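Local coordinates for protein DNA ligase (Aquifex aeolicus, PDB 3QWU) that binds adenosine and a calcium ion, and is probably an ATP-dependent nucleic acid ligase, at residues A[47-52]-A[87-92]; A[27-32]-A[102-107]; A[72-77]-A[188-193]. One frame throughout, in Å; residues are numbered along the deposited sequence.

Contact 1 of 3, residues A[47-52]-A[87-92]; sequences KDFIIW and RIFKYG
Asp48 faces Tyr91 (CA to CA 8.7 Å) and Ile51 faces Arg87 (CA to CA 8.3 Å) as the two runs pass in nearly opposite directions, 161° apart; no backbone-to-backbone bonds form, so every link has a side chain on at least one side. At one end the Tyr91 hydroxyl donates to Asp48 OD2 (OH to OD2 2.9 Å), reaching the carboxylate from above its plane, while Lys47 NZ makes a salt bridge to the other oxygen, OD1. A water accepts from Lys47 N and donates to Tyr91 OH, giving that hydroxyl a second tie to the loop. Next comes an aromatic cluster. Phe49 has CG between its backbone N and carbonyl carbon (chi1 49°), a rotation that brings the ring end nearer strand 84-91 although CB does not point there; its edge meets the face of Tyr91, planes 57° apart and Phe49 CZ 3.7 Å from Tyr91 CG, and Phe49 CE2 lies 3.7 Å from Phe89 CE2. Ile51 CD1 sits over one face of Phe89, 3.9 Å from the ring centroid. At the far end Arg87 NH1 donates to Trp52 O (3.0 Å), in the guanidinium plane but above that of the carbonyl; NH1 also bonds Gly42 O and NH2 bonds Ser99 O. The edge strand 50-51 packs against strand 84-91, flanked by strand 94-98 through Leu98 and Tyr96 and by strand 127-134 through Val128.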
loop_
_atom_site.group_PDB
_atom_site.type_symbol
_atom_site.label_atom_id
_atom_site.label_comp_id
_atom_site.label_asym_id
_atom_site.label_seq_id
_atom_site.Cartn_x
_atom_site.Cartn_y
_atom_site.Cartn_z
ATOM N N LYS A 47 30.042 7.044 -26.484
ATOM C CA LYS A 47 30.747 8.059 -27.281
ATOM C C LYS A 47 30.303 8.028 -28.751
ATOM O O LYS A 47 30.163 9.072 -29.378
ATOM C CB LYS A 47 32.259 7.880 -27.153
ATOM C CG LYS A 47 33.119 8.881 -27.989
ATOM C CD LYS A 47 33.764 8.227 -29.260
ATOM C CE LYS A 47 34.210 9.258 -30.333
ATOM N NZ LYS A 47 34.153 8.641 -31.701
ATOM N N ASP A 48 30.070 6.833 -29.289
ATOM C CA ASP A 48 29.800 6.652 -30.734
ATOM C C ASP A 48 28.310 6.595 -31.062
ATOM O O ASP A 48 27.941 6.686 -32.247
ATOM C CB ASP A 48 30.439 5.340 -31.264
ATOM C CG ASP A 48 31.950 5.363 -31.253
ATOM O OD1 ASP A 48 32.549 6.180 -31.968
ATOM O OD2 ASP A 48 32.539 4.537 -30.537
ATOM N N PHE A 49 27.470 6.383 -30.042
ATOM C CA PHE A 49 26.026 6.329 -30.238
ATOM C C PHE A 49 25.209 6.354 -28.952
ATOM O O PHE A 49 25.735 6.092 -27.874
ATOM C CB PHE A 49 25.625 5.077 -31.024
ATOM C CG PHE A 49 26.227 3.822 -30.510
ATOM C CD1 PHE A 49 27.411 3.320 -31.079
ATOM C CD2 PHE A 49 25.618 3.128 -29.455
ATOM C CE1 PHE A 49 27.976 2.149 -30.606
ATOM C CE2 PHE A 49 26.171 1.950 -28.963
ATOM C CZ PHE A 49 27.342 1.441 -29.529
ATOM N N ILE A 50 23.922 6.679 -29.104
ATOM C CA ILE A 50 22.963 6.579 -28.032
ATOM C C ILE A 50 22.045 5.321 -28.196
ATOM O O ILE A 50 21.607 4.966 -29.307
ATOM C CB ILE A 50 22.124 7.849 -27.884
ATOM C CG1 ILE A 50 23.051 9.031 -27.569
ATOM C CG2 ILE A 50 21.048 7.632 -26.777
ATOM C CD1 ILE A 50 22.427 10.402 -27.801
ATOM N N ILE A 51 21.837 4.630 -27.081
ATOM C CA ILE A 51 20.911 3.518 -27.043
ATOM C C ILE A 51 19.786 4.073 -26.232
ATOM O O ILE A 51 19.935 4.301 -25.027
ATOM C CB ILE A 51 21.489 2.245 -26.394
ATOM C CG1 ILE A 51 22.859 1.884 -26.993
ATOM C CG2 ILE A 51 20.493 1.099 -26.578
ATOM C CD1 ILE A 51 22.786 1.254 -28.394
ATOM N N TRP A 52 18.672 4.351 -26.902
ATOM C CA TRP A 52 17.539 4.938 -26.210
ATOM C C TRP A 52 16.939 3.881 -25.303
ATOM O O TRP A 52 17.019 2.687 -25.598
ATOM C CB TRP A 52 16.509 5.533 -27.181
ATOM C CG TRP A 52 16.963 6.865 -27.716
ATOM C CD1 TRP A 52 17.805 7.089 -28.785
ATOM C CD2 TRP A 52 16.627 8.153 -27.206
ATOM N NE1 TRP A 52 18.000 8.437 -28.963
ATOM C CE2 TRP A 52 17.289 9.110 -28.004
ATOM C CE3 TRP A 52 15.827 8.598 -26.159
ATOM C CZ2 TRP A 52 17.162 10.480 -27.777
ATOM C CZ3 TRP A 52 15.705 9.955 -25.935
ATOM C CH2 TRP A 52 16.362 10.875 -26.731
ATOM N N ARG A 87 18.187 -4.919 -23.864
ATOM C CA ARG A 87 18.481 -4.178 -25.083
ATOM C C ARG A 87 19.900 -4.579 -25.505
ATOM O O ARG A 87 20.836 -4.465 -24.717
ATOM C CB ARG A 87 18.378 -2.692 -24.801
ATOM C CG ARG A 87 16.943 -2.109 -24.970
ATOM C CD ARG A 87 16.933 -0.653 -24.481
ATOM N NE ARG A 87 17.358 -0.649 -23.081
ATOM C CZ ARG A 87 17.956 0.362 -22.472
ATOM N NH1 ARG A 87 18.174 1.503 -23.113
ATOM N NH2 ARG A 87 18.310 0.252 -21.199
ATOM N N ILE A 88 20.041 -5.142 -26.692
ATOM C CA ILE A 88 21.274 -5.782 -27.084
ATOM C C ILE A 88 21.817 -5.089 -28.329
ATOM O O ILE A 88 21.074 -4.859 -29.283
ATOM C CB ILE A 88 21.085 -7.316 -27.375
ATOM C CG1 ILE A 88 20.501 -8.055 -26.125
ATOM C CG2 ILE A 88 22.416 -7.957 -27.790
ATOM C CD1 ILE A 88 19.903 -9.473 -26.411
ATOM N N PHE A 89 23.115 -4.799 -28.316
ATOM C CA PHE A 89 23.751 -4.090 -29.436
ATOM C C PHE A 89 25.214 -4.438 -29.654
ATOM O O PHE A 89 25.882 -4.976 -28.772
ATOM C CB PHE A 89 23.658 -2.580 -29.242
ATOM C CG PHE A 89 24.374 -2.081 -28.039
ATOM C CD1 PHE A 89 23.755 -2.057 -26.820
ATOM C CD2 PHE A 89 25.673 -1.628 -28.134
ATOM C CE1 PHE A 89 24.424 -1.602 -25.723
ATOM C CE2 PHE A 89 26.334 -1.158 -27.048
ATOM C CZ PHE A 89 25.716 -1.147 -25.840
ATOM N N LYS A 90 25.718 -4.026 -30.824
ATOM C CA LYS A 90 27.110 -4.231 -31.204
ATOM C C LYS A 90 27.947 -2.962 -31.010
ATOM O O LYS A 90 27.538 -1.881 -31.416
ATOM C CB LYS A 90 27.162 -4.706 -32.658
ATOM C CG LYS A 90 28.421 -5.478 -32.976
ATOM C CD LYS A 90 28.553 -5.845 -34.442
ATOM C CE LYS A 90 29.934 -6.499 -34.647
ATOM N NZ LYS A 90 30.178 -6.953 -36.004
ATOM N N TYR A 91 29.115 -3.094 -30.380
ATOM C CA TYR A 91 30.071 -1.997 -30.247
ATOM C C TYR A 91 31.442 -2.579 -30.592
ATOM O O TYR A 91 31.915 -3.487 -29.923
ATOM C CB TYR A 91 30.059 -1.444 -28.811
ATOM C CG TYR A 91 30.578 -0.001 -28.591
ATOM C CD1 TYR A 91 31.348 0.667 -29.525
ATOM C CD2 TYR A 91 30.270 0.678 -27.417
ATOM C CE1 TYR A 91 31.775 2.004 -29.299
ATOM C CE2 TYR A 91 30.707 1.992 -27.174
ATOM C CZ TYR A 91 31.450 2.649 -28.111
ATOM O OH TYR A 91 31.846 3.926 -27.810
ATOM N N GLY A 92 32.098 -2.056 -31.624
ATOM C CA GLY A 92 33.378 -2.642 -32.041
ATOM C C GLY A 92 33.150 -4.067 -32.529
ATOM O O GLY A 92 32.263 -4.284 -33.358
HETATM O O HOH W 1 31.515 4.918 -24.888
#

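Contact 2 of 3, residues A[27-32]-A[102-107]; sequences LEYLRF and GFICPF
Arg31 lays its guanidinium flat on Phe103, the two planes 26° apart and CZ 3.7 Å from the ring centroid, which makes the pair both a stack and a cation-pi contact. The torsions explain the fit: CG stands opposite the backbone N, chi2 keeps the chain extended, and a bend at chi3 (75°) folds the head over the ring, with CD also above that face, 4.1 Å from its centroid. The aliphatic part of the same arginine runs along Gly102, whose O is 3.3 Å from Arg31 CD. Gly102 has a positive phi, and a beta carbon there would run into Arg31 CG, so both backbone and packing suit glycine. Tyr29, two residues earlier on the strand, meets the same Gly102 carbonyl. Its CG lies between backbone N and carbonyl carbon (chi1 65°), a rotation that carries the OH to Ile104 N, from which it accepts a bond (3.1 Å); the OH also gives a weak one to Gly102 O (3.4 Å), while the ring edge lies beside that oxygen, at CE1. Ile104 then packs its CG1 beside Tyr29 CZ (4.0 Å), and its CD1 meets Leu27 CD2 at 4.0 Å. The polar end of Arg31 is engaged beyond the stack: NE makes a salt bridge to Glu22, NH1 bonds Gly101 O, and NH2 bonds Asn33. Chemically, a buried cation is matched by a carboxylate, two oxygens and a pi face, and the hydroxyl of buried Tyr29, through its two bonds, probably steadies the loop before helix 106-115.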
loop_
_atom_site.group_PDB
_atom_site.type_symbol
_atom_site.label_atom_id
_atom_site.label_comp_id
_atom_site.label_asym_id
_atom_site.label_seq_id
_atom_site.Cartn_x
_atom_site.Cartn_y
_atom_site.Cartn_z
ATOM N N LEU A 27 33.910 -0.028 -21.071
ATOM C CA LEU A 27 33.169 1.040 -21.709
ATOM C C LEU A 27 32.836 2.033 -20.639
ATOM O O LEU A 27 32.439 1.652 -19.531
ATOM C CB LEU A 27 31.852 0.544 -22.333
ATOM C CG LEU A 27 31.838 -0.430 -23.516
ATOM C CD1 LEU A 27 32.354 -1.815 -23.118
ATOM C CD2 LEU A 27 30.404 -0.545 -24.069
ATOM N N GLU A 28 32.961 3.306 -20.993
ATOM C CA GLU A 28 32.609 4.416 -20.118
ATOM C C GLU A 28 31.406 5.073 -20.760
ATOM O O GLU A 28 31.448 5.352 -21.959
ATOM C CB GLU A 28 33.774 5.389 -20.031
ATOM C CG GLU A 28 33.862 6.063 -18.677
ATOM C CD GLU A 28 35.171 6.865 -18.504
ATOM O OE1 GLU A 28 36.151 6.644 -19.261
ATOM O OE2 GLU A 28 35.198 7.719 -17.599
ATOM N N TYR A 29 30.332 5.280 -19.994
ATOM C CA TYR A 29 29.081 5.767 -20.582
ATOM C C TYR A 29 28.276 6.591 -19.593
ATOM O O TYR A 29 28.582 6.607 -18.404
ATOM C CB TYR A 29 28.231 4.609 -21.186
ATOM C CG TYR A 29 27.685 3.560 -20.218
ATOM C CD1 TYR A 29 26.313 3.422 -19.983
ATOM C CD2 TYR A 29 28.531 2.679 -19.569
ATOM C CE1 TYR A 29 25.812 2.421 -19.112
ATOM C CE2 TYR A 29 28.047 1.686 -18.690
ATOM C CZ TYR A 29 26.695 1.560 -18.462
ATOM O OH TYR A 29 26.274 0.586 -17.569
ATOM N N LEU A 30 27.282 7.312 -20.104
ATOM C CA LEU A 30 26.338 8.056 -19.265
ATOM C C LEU A 30 25.016 7.310 -19.271
ATOM O O LEU A 30 24.595 6.813 -20.321
ATOM C CB LEU A 30 26.169 9.471 -19.790
ATOM C CG LEU A 30 27.445 10.341 -19.709
ATOM C CD1 LEU A 30 28.487 10.030 -20.850
ATOM C CD2 LEU A 30 27.079 11.792 -19.712
ATOM N N ARG A 31 24.382 7.207 -18.101
ATOM C CA ARG A 31 23.173 6.399 -17.924
ATOM C C ARG A 31 22.052 7.194 -17.293
ATOM O O ARG A 31 22.226 7.779 -16.227
ATOM C CB ARG A 31 23.481 5.220 -17.010
ATOM C CG ARG A 31 22.299 4.298 -16.756
ATOM C CD ARG A 31 22.695 3.144 -15.878
ATOM N NE ARG A 31 22.845 3.527 -14.472
ATOM C CZ ARG A 31 21.856 3.602 -13.571
ATOM N NH1 ARG A 31 20.605 3.357 -13.893
ATOM N NH2 ARG A 31 22.132 3.930 -12.329
ATOM N N PHE A 32 20.896 7.204 -17.944
ATOM C CA PHE A 32 19.710 7.875 -17.396
ATOM C C PHE A 32 19.069 7.030 -16.306
ATOM O O PHE A 32 18.457 5.991 -16.579
ATOM C CB PHE A 32 18.697 8.210 -18.502
ATOM C CG PHE A 32 18.962 9.534 -19.149
ATOM C CD1 PHE A 32 19.804 9.634 -20.235
ATOM C CD2 PHE A 32 18.411 10.692 -18.626
ATOM C CE1 PHE A 32 20.055 10.886 -20.818
ATOM C CE2 PHE A 32 18.673 11.959 -19.180
ATOM C CZ PHE A 32 19.483 12.061 -20.275
ATOM N N GLY A 102 19.579 0.532 -17.678
ATOM C CA GLY A 102 20.675 1.024 -18.484
ATOM C C GLY A 102 22.043 0.579 -18.019
ATOM O O GLY A 102 23.037 1.113 -18.481
ATOM N N PHE A 103 22.115 -0.392 -17.110
ATOM C CA PHE A 103 23.394 -0.989 -16.796
ATOM C C PHE A 103 23.750 -2.051 -17.842
ATOM O O PHE A 103 22.871 -2.705 -18.434
ATOM C CB PHE A 103 23.371 -1.658 -15.444
ATOM C CG PHE A 103 23.091 -0.736 -14.298
ATOM C CD1 PHE A 103 24.122 -0.018 -13.702
ATOM C CD2 PHE A 103 21.798 -0.625 -13.781
ATOM C CE1 PHE A 103 23.890 0.802 -12.626
ATOM C CE2 PHE A 103 21.548 0.221 -12.687
ATOM C CZ PHE A 103 22.615 0.930 -12.115
ATOM N N ILE A 104 25.045 -2.255 -18.046
ATOM C CA ILE A 104 25.489 -3.407 -18.821
ATOM C C ILE A 104 25.387 -4.592 -17.895
ATOM O O ILE A 104 26.092 -4.666 -16.895
ATOM C CB ILE A 104 26.926 -3.258 -19.370
ATOM C CG1 ILE A 104 27.003 -2.022 -20.267
ATOM C CG2 ILE A 104 27.320 -4.489 -20.195
ATOM C CD1 ILE A 104 28.355 -1.800 -20.842
ATOM N N CYS A 105 24.483 -5.507 -18.252
ATOM C CA CYS A 105 24.172 -6.677 -17.428
ATOM C C CYS A 105 25.252 -7.711 -17.620
ATOM O O CYS A 105 25.418 -8.233 -18.726
ATOM C CB CYS A 105 22.855 -7.299 -17.837
ATOM S SG CYS A 105 22.515 -8.749 -16.781
ATOM N N PRO A 106 26.004 -8.005 -16.557
ATOM C CA PRO A 106 27.089 -8.978 -16.669
ATOM C C PRO A 106 26.588 -10.402 -16.947
ATOM O O PRO A 106 27.257 -11.179 -17.616
ATOM C CB PRO A 106 27.790 -8.900 -15.295
ATOM C CG PRO A 106 27.234 -7.756 -14.605
ATOM C CD PRO A 106 25.943 -7.383 -15.219
ATOM N N PHE A 107 25.407 -10.734 -16.445
ATOM C CA PHE A 107 24.864 -12.053 -16.693
ATOM C C PHE A 107 24.372 -12.161 -18.127
ATOM O O PHE A 107 24.830 -13.050 -18.858
ATOM C CB PHE A 107 23.746 -12.383 -15.709
ATOM C CG PHE A 107 22.900 -13.558 -16.115
ATOM C CD1 PHE A 107 23.329 -14.834 -15.898
ATOM C CD2 PHE A 107 21.671 -13.367 -16.703
ATOM C CE1 PHE A 107 22.554 -15.904 -16.223
ATOM C CE2 PHE A 107 20.899 -14.434 -17.069
ATOM C CZ PHE A 107 21.334 -15.710 -16.812
#

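Contact 3 of 3, residues A[72-77]-A[188-193]; sequences EAPFWV and LGRFTA
Phe75 to Val77 pair with Gly189 to Phe191 as neighbouring antiparallel strands at one border of the mixed five-stranded sheet of the probable adenylation domain; strands 75-77 and 188-191 run 161° apart, and 187-191 is an outermost strand. Pro74, just before the strand, comes first: its CB lies over one face of the Arg190 guanidinium, toward the rim, and its CG is 3.3 Å from Arg190 NH2, which is held by a salt bridge to Asp221. Phe75 forms a hydrogen-bonded pair with Phe191: Phe75 N donates to Phe191 O (2.7 Å), and Phe191 N returns the bond to Phe75 O (2.7 Å). The Phe75 ring turns one face over that same Phe191 O, and both phenylalanines lean on Ile201 of helix 195-210. Trp76 and Arg190, the non-hydrogen-bonded pair, share the reverse face from Phe75, Val77 and Phe191. With CG opposite its backbone N (chi1 -178°), Arg190 starts with CB 3.7 Å from the centroid of the six-membered ring, 2° off its normal, and runs extended past the rim, CD beside CZ2 and CE2. Replacing Trp76 by an alanine would probably leave CB and CD of Arg190 without the indole surface, the chain then held mainly at its far end, by Asp221 and Pro74. Trp76 CA also points a CA-H at Gly189 O (3.2 Å). Val77 closes the walk with two strand bonds, Val77 N to Gly189 O (2.8 Å) and Leu188 N to Val77 O (2.8 Å), and its CG2 touches Phe191 CD2 at 3.5 Å.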
loop_
_atom_site.group_PDB
_atom_site.type_symbol
_atom_site.label_atom_id
_atom_site.label_comp_id
_atom_site.label_asym_id
_atom_site.label_seq_id
_atom_site.Cartn_x
_atom_site.Cartn_y
_atom_site.Cartn_z
ATOM N N GLU A 72 -6.927 3.315 -33.131
ATOM C CA GLU A 72 -7.624 3.868 -34.282
ATOM C C GLU A 72 -7.407 3.039 -35.539
ATOM O O GLU A 72 -8.016 3.331 -36.572
ATOM C CB GLU A 72 -7.046 5.240 -34.678
ATOM C CG GLU A 72 -7.053 6.325 -33.632
ATOM C CD GLU A 72 -6.192 7.506 -34.091
ATOM O OE1 GLU A 72 -5.064 7.250 -34.626
ATOM O OE2 GLU A 72 -6.667 8.663 -33.936
ATOM N N ALA A 73 -6.480 2.101 -35.478
ATOM C CA ALA A 73 -6.129 1.242 -36.592
ATOM C C ALA A 73 -6.076 -0.195 -36.083
ATOM O O ALA A 73 -6.221 -0.442 -34.899
ATOM C CB ALA A 73 -4.771 1.672 -37.173
ATOM N N PRO A 74 -5.902 -1.158 -36.976
ATOM C CA PRO A 74 -5.668 -2.512 -36.540
ATOM C C PRO A 74 -4.419 -2.629 -35.701
ATOM O O PRO A 74 -3.525 -1.749 -35.746
ATOM C CB PRO A 74 -5.433 -3.264 -37.845
ATOM C CG PRO A 74 -6.089 -2.449 -38.897
ATOM C CD PRO A 74 -5.944 -1.043 -38.450
ATOM N N PHE A 75 -4.340 -3.715 -34.939
ATOM C CA PHE A 75 -3.235 -3.886 -34.052
ATOM C C PHE A 75 -2.829 -5.334 -33.932
ATOM O O PHE A 75 -3.655 -6.261 -33.930
ATOM C CB PHE A 75 -3.530 -3.275 -32.658
ATOM C CG PHE A 75 -4.813 -3.714 -32.093
ATOM C CD1 PHE A 75 -4.879 -4.856 -31.316
ATOM C CD2 PHE A 75 -5.984 -3.026 -32.385
ATOM C CE1 PHE A 75 -6.082 -5.288 -30.812
ATOM C CE2 PHE A 75 -7.174 -3.466 -31.920
ATOM C CZ PHE A 75 -7.235 -4.608 -31.103
ATOM N N TRP A 76 -1.529 -5.506 -33.804
ATOM C CA TRP A 76 -0.950 -6.805 -33.571
ATOM C C TRP A 76 -0.980 -7.142 -32.058
ATOM O O TRP A 76 -0.711 -6.292 -31.212
ATOM C CB TRP A 76 0.491 -6.816 -34.095
ATOM C CG TRP A 76 0.606 -6.799 -35.601
ATOM C CD1 TRP A 76 0.793 -5.718 -36.395
ATOM C CD2 TRP A 76 0.552 -7.928 -36.469
ATOM N NE1 TRP A 76 0.882 -6.091 -37.702
ATOM C CE2 TRP A 76 0.732 -7.447 -37.784
ATOM C CE3 TRP A 76 0.382 -9.305 -36.265
ATOM C CZ2 TRP A 76 0.736 -8.283 -38.890
ATOM C CZ3 TRP A 76 0.402 -10.145 -37.376
ATOM C CH2 TRP A 76 0.560 -9.625 -38.672
ATOM N N VAL A 77 -1.275 -8.390 -31.760
ATOM C CA VAL A 77 -1.334 -8.880 -30.390
ATOM C C VAL A 77 -0.207 -9.826 -30.207
ATOM O O VAL A 77 -0.066 -10.762 -30.961
ATOM C CB VAL A 77 -2.658 -9.524 -30.143
ATOM C CG1 VAL A 77 -2.714 -10.182 -28.783
ATOM C CG2 VAL A 77 -3.756 -8.421 -30.255
ATOM N N LEU A 188 -0.009 -13.446 -31.845
ATOM C CA LEU A 188 -1.382 -13.974 -31.894
ATOM C C LEU A 188 -2.107 -13.596 -33.170
ATOM O O LEU A 188 -3.002 -14.321 -33.611
ATOM C CB LEU A 188 -2.201 -13.499 -30.702
ATOM C CG LEU A 188 -1.898 -14.163 -29.365
ATOM C CD1 LEU A 188 -2.043 -15.710 -29.475
ATOM C CD2 LEU A 188 -0.520 -13.727 -28.742
ATOM N N GLY A 189 -1.696 -12.456 -33.741
ATOM C CA GLY A 189 -2.164 -11.999 -35.018
ATOM C C GLY A 189 -2.514 -10.518 -34.984
ATOM O O GLY A 189 -2.146 -9.774 -34.048
ATOM N N ARG A 190 -3.211 -10.101 -36.034
ATOM C CA ARG A 190 -3.548 -8.717 -36.316
ATOM C C ARG A 190 -5.033 -8.564 -36.174
ATOM O O ARG A 190 -5.792 -9.318 -36.783
ATOM C CB ARG A 190 -3.148 -8.398 -37.754
ATOM C CG ARG A 190 -3.402 -6.986 -38.166
ATOM C CD ARG A 190 -2.723 -6.742 -39.433
ATOM N NE ARG A 190 -2.607 -5.330 -39.730
ATOM C CZ ARG A 190 -3.547 -4.618 -40.313
ATOM N NH1 ARG A 190 -4.703 -5.184 -40.633
ATOM N NH2 ARG A 190 -3.332 -3.322 -40.554
ATOM N N PHE A 191 -5.453 -7.593 -35.375
ATOM C CA PHE A 191 -6.855 -7.519 -34.946
ATOM C C PHE A 191 -7.375 -6.118 -35.025
ATOM O O PHE A 191 -6.588 -5.172 -35.101
ATOM C CB PHE A 191 -7.020 -8.020 -33.497
ATOM C CG PHE A 191 -6.734 -9.483 -33.327
ATOM C CD1 PHE A 191 -7.725 -10.425 -33.542
ATOM C CD2 PHE A 191 -5.469 -9.919 -32.958
ATOM C CE1 PHE A 191 -7.444 -11.794 -33.418
ATOM C CE2 PHE A 191 -5.192 -11.264 -32.803
ATOM C CZ PHE A 191 -6.169 -12.201 -33.035
ATOM N N THR A 192 -8.710 -6.010 -34.973
ATOM C CA THR A 192 -9.423 -4.743 -34.766
ATOM C C THR A 192 -10.292 -4.866 -33.542
ATOM O O THR A 192 -10.609 -6.001 -33.122
ATOM C CB THR A 192 -10.383 -4.419 -35.952
ATOM O OG1 THR A 192 -11.430 -5.394 -35.964
ATOM C CG2 THR A 192 -9.659 -4.461 -37.289
ATOM N N ALA A 193 -10.719 -3.712 -33.004
ATOM C CA ALA A 193 -11.670 -3.655 -31.876
ATOM C C ALA A 193 -13.137 -3.885 -32.267
ATOM O O ALA A 193 -14.038 -3.397 -31.602
ATOM C CB ALA A 193 -11.539 -2.302 -31.095
#

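From the N terminus, residues 27-32 open contact 2, 47-52 open contact 1 and 72-77 open contact 3. Contact 1 closes first, at 87-92, after 34 intervening residues; contact 2 closes next, at 102-107, so its loop encloses that of contact 1. Contact 3 waits until 188-193 and crosses both. Contacts 1 and 2 join the small antiparallel sheet holding strands 27-32 and 50-51 to strand 84-91 and to the approach to helix 106-115; they touch where Tyr91 CD2 meets Leu27 CD2 at 3.6 Å. Contact 3 ties strand 75-80 to strand 187-191, outermost in the mixed sheet, its centre about 31 Å from that of contact 1.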